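Long-range contact in protein toll (Drosophila melanogaster, PDB 4LXR), which acts as the cell-surface receptor for cleaved Spätzle, signalling in dorsal-ventral patterning of the embryo and in antifungal immunity: residues L526-L531 with Q560-T565. Numbering follows the deposited sequence.
Sequences LVHVDL and QFKLRT. With NAG (2-acetamido-2-deoxy-beta-D-glucopyranose), chain F; NAG (2-acetamido-2-deoxy-beta-D-glucopyranose), chain B.
R564 lies alongside D530, and D530 OD2 sits over one face of the guanidinium, 3.2 Å from R564 NE. D530 CG (chi1 -165°) and R564 CG (chi1 172°) both stand anti to their backbone N, which sends the two side chains out side by side. Because OD2 lies well out of the guanidinium plane, no N-H points at it and the salt bridge rests on charge alone. Water 1 links the pair, donating to D530 OD2 and accepting from R564 NH2. Sugars of an N-linked glycan complete the cluster: N2 of NAG (chain F) donates to D530 OD2 (2.8 Å), and R564 NH2 gives a nearly straight bond to O6 of NAG (chain B) (2.7 Å, 166°). A leucine at R564 would probably leave D530 without its counter-charge here and the second sugar without this hydrogen bond, freer to shift. On the same face, K562 CD packs 3.6 Å from H528 CE1, and the H528 ring stacks on H499. On the other face, L563 CD2 meets V529 CB at 3.8 Å; the L563 side chain also touches F545 and L548 of helix 543-549. Five backbone hydrogen bonds join the parallel strands. Strand 561-564, from the first of the ectodomain's two LRRCT capping regions, closes the edge of the preceding leucine-rich-repeat solenoid.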
loop_
_atom_site.group_PDB
_atom_site.type_symbol
_atom_site.label_atom_id
_atom_site.label_comp_id
_atom_site.label_asym_id
_atom_site.label_seq_id
_atom_site.Cartn_x
_atom_site.Cartn_y
_atom_site.Cartn_z
ATOM N N LEU A 526 -12.048 -1.546 21.985
ATOM C CA LEU A 526 -12.258 -2.508 20.908
ATOM C C LEU A 526 -11.009 -2.657 20.041
ATOM O O LEU A 526 -10.566 -1.706 19.390
ATOM C CB LEU A 526 -13.465 -2.139 20.048
ATOM C CG LEU A 526 -13.673 -3.073 18.850
ATOM C CD1 LEU A 526 -13.786 -4.511 19.301
ATOM C CD2 LEU A 526 -14.901 -2.669 18.059
ATOM N N VAL A 527 -10.457 -3.866 20.037
ATOM C CA VAL A 527 -9.251 -4.180 19.284
ATOM C C VAL A 527 -9.550 -5.177 18.175
ATOM O O VAL A 527 -10.125 -6.225 18.430
ATOM C CB VAL A 527 -8.192 -4.802 20.204
ATOM C CG1 VAL A 527 -6.878 -4.998 19.451
ATOM C CG2 VAL A 527 -7.991 -3.927 21.437
ATOM N N HIS A 528 -9.160 -4.852 16.947
ATOM C CA HIS A 528 -9.282 -5.791 15.832
ATOM C C HIS A 528 -8.032 -6.647 15.732
ATOM O O HIS A 528 -6.917 -6.145 15.871
ATOM C CB HIS A 528 -9.493 -5.054 14.510
ATOM C CG HIS A 528 -10.738 -4.224 14.467
ATOM N ND1 HIS A 528 -11.870 -4.612 13.780
ATOM C CD2 HIS A 528 -11.029 -3.023 15.021
ATOM C CE1 HIS A 528 -12.805 -3.691 13.919
ATOM N NE2 HIS A 528 -12.321 -2.716 14.667
ATOM N N VAL A 529 -8.214 -7.943 15.493
ATOM C CA VAL A 529 -7.086 -8.861 15.332
ATOM C C VAL A 529 -7.277 -9.749 14.107
ATOM O O VAL A 529 -8.257 -10.487 14.015
ATOM C CB VAL A 529 -6.890 -9.776 16.566
ATOM C CG1 VAL A 529 -5.622 -10.590 16.409
ATOM C CG2 VAL A 529 -6.849 -8.960 17.853
ATOM N N ASP A 530 -6.332 -9.686 13.174
ATOM C CA ASP A 530 -6.409 -10.489 11.962
ATOM C C ASP A 530 -5.694 -11.827 12.147
ATOM O O ASP A 530 -4.477 -11.867 12.274
ATOM C CB ASP A 530 -5.802 -9.719 10.786
ATOM C CG ASP A 530 -6.169 -10.324 9.450
ATOM O OD1 ASP A 530 -6.510 -11.526 9.415
ATOM O OD2 ASP A 530 -6.113 -9.604 8.432
ATOM N N LEU A 531 -6.458 -12.918 12.141
ATOM C CA LEU A 531 -5.914 -14.253 12.387
ATOM C C LEU A 531 -5.840 -15.118 11.132
ATOM O O LEU A 531 -5.581 -16.320 11.220
ATOM C CB LEU A 531 -6.747 -14.975 13.445
ATOM C CG LEU A 531 -6.759 -14.349 14.839
ATOM C CD1 LEU A 531 -7.666 -15.152 15.789
ATOM C CD2 LEU A 531 -5.326 -14.241 15.377
ATOM N N GLN A 560 -14.382 -7.415 23.852
ATOM C CA GLN A 560 -13.310 -6.428 23.889
ATOM C C GLN A 560 -12.549 -6.440 22.565
ATOM O O GLN A 560 -11.908 -5.461 22.200
ATOM C CB GLN A 560 -12.357 -6.672 25.068
ATOM C CG GLN A 560 -12.465 -5.639 26.199
ATOM C CD GLN A 560 -13.759 -5.758 27.008
ATOM O OE1 GLN A 560 -13.918 -6.671 27.823
ATOM N NE2 GLN A 560 -14.683 -4.825 26.787
ATOM N N PHE A 561 -12.631 -7.549 21.840
ATOM C CA PHE A 561 -11.961 -7.645 20.547
ATOM C C PHE A 561 -12.884 -8.111 19.425
ATOM O O PHE A 561 -13.971 -8.626 19.670
ATOM C CB PHE A 561 -10.728 -8.558 20.627
ATOM C CG PHE A 561 -11.003 -9.914 21.231
ATOM C CD1 PHE A 561 -11.856 -10.817 20.605
ATOM C CD2 PHE A 561 -10.377 -10.298 22.411
ATOM C CE1 PHE A 561 -12.099 -12.064 21.158
ATOM C CE2 PHE A 561 -10.608 -11.540 22.965
ATOM C CZ PHE A 561 -11.475 -12.428 22.339
ATOM N N LYS A 562 -12.420 -7.927 18.194
ATOM C CA LYS A 562 -13.100 -8.408 17.001
ATOM C C LYS A 562 -12.082 -9.132 16.121
ATOM O O LYS A 562 -11.149 -8.515 15.583
ATOM C CB LYS A 562 -13.733 -7.240 16.240
ATOM C CG LYS A 562 -14.226 -7.596 14.846
ATOM C CD LYS A 562 -15.087 -6.477 14.273
ATOM C CE LYS A 562 -15.501 -6.770 12.843
ATOM N NZ LYS A 562 -16.130 -8.111 12.715
ATOM N N LEU A 563 -12.258 -10.445 15.990
ATOM C CA LEU A 563 -11.307 -11.280 15.268
ATOM C C LEU A 563 -11.714 -11.432 13.814
ATOM O O LEU A 563 -12.887 -11.657 13.512
ATOM C CB LEU A 563 -11.218 -12.663 15.913
ATOM C CG LEU A 563 -11.072 -12.657 17.431
ATOM C CD1 LEU A 563 -11.129 -14.076 17.967
ATOM C CD2 LEU A 563 -9.772 -11.984 17.815
ATOM N N ARG A 564 -10.740 -11.304 12.919
ATOM C CA ARG A 564 -10.960 -11.556 11.502
ATOM C C ARG A 564 -10.474 -12.955 11.181
ATOM O O ARG A 564 -9.280 -13.260 11.299
ATOM C CB ARG A 564 -10.230 -10.527 10.645
ATOM C CG ARG A 564 -10.242 -10.838 9.162
ATOM C CD ARG A 564 -9.957 -9.586 8.352
ATOM N NE ARG A 564 -9.104 -9.862 7.201
ATOM C CZ ARG A 564 -8.940 -9.032 6.176
ATOM N NH1 ARG A 564 -9.585 -7.871 6.150
ATOM N NH2 ARG A 564 -8.137 -9.366 5.173
ATOM N N THR A 565 -11.410 -13.807 10.788
ATOM C CA THR A 565 -11.142 -15.226 10.610
ATOM C C THR A 565 -11.675 -15.757 9.288
ATOM O O THR A 565 -11.645 -16.961 9.048
ATOM C CB THR A 565 -11.792 -16.039 11.734
ATOM O OG1 THR A 565 -13.179 -15.695 11.818
ATOM C CG2 THR A 565 -11.131 -15.720 13.062
HETATM C C1 NAG F . -2.511 -8.399 7.604
HETATM C C2 NAG F . -3.600 -7.602 6.867
HETATM C C3 NAG F . -4.115 -8.380 5.649
HETATM C C4 NAG F . -2.968 -8.925 4.804
HETATM C C5 NAG F . -1.976 -9.653 5.700
HETATM C C6 NAG F . -0.773 -10.191 4.960
HETATM C C7 NAG F . -5.165 -6.054 7.968
HETATM C C8 NAG F . -4.500 -4.960 7.190
HETATM N N2 NAG F . -4.696 -7.289 7.765
HETATM O O3 NAG F . -4.933 -7.516 4.869
HETATM O O4 NAG F . -3.443 -9.901 3.880
HETATM O O5 NAG F . -1.492 -8.754 6.701
HETATM O O6 NAG F . 0.004 -9.136 4.412
HETATM O O7 NAG F . -6.092 -5.833 8.740
HETATM C C1 NAG B . -4.009 -9.444 2.643
HETATM C C2 NAG B . -3.925 -10.612 1.667
HETATM C C3 NAG B . -4.567 -10.240 0.335
HETATM C C4 NAG B . -5.980 -9.701 0.534
HETATM C C5 NAG B . -6.001 -8.606 1.599
HETATM C C6 NAG B . -7.401 -8.179 1.977
HETATM C C7 NAG B . -1.979 -12.068 2.086
HETATM C C8 NAG B . -0.557 -12.359 1.713
HETATM N N2 NAG B . -2.543 -11.031 1.459
HETATM O O3 NAG B . -4.580 -11.382 -0.515
HETATM O O4 NAG B . -6.428 -9.130 -0.692
HETATM O O5 NAG B . -5.372 -9.065 2.804
HETATM O O6 NAG B . -7.438 -7.579 3.265
HETATM O O7 NAG B . -2.580 -12.733 2.928
HETATM O O HOH W 1 -6.116 -11.259 6.196
#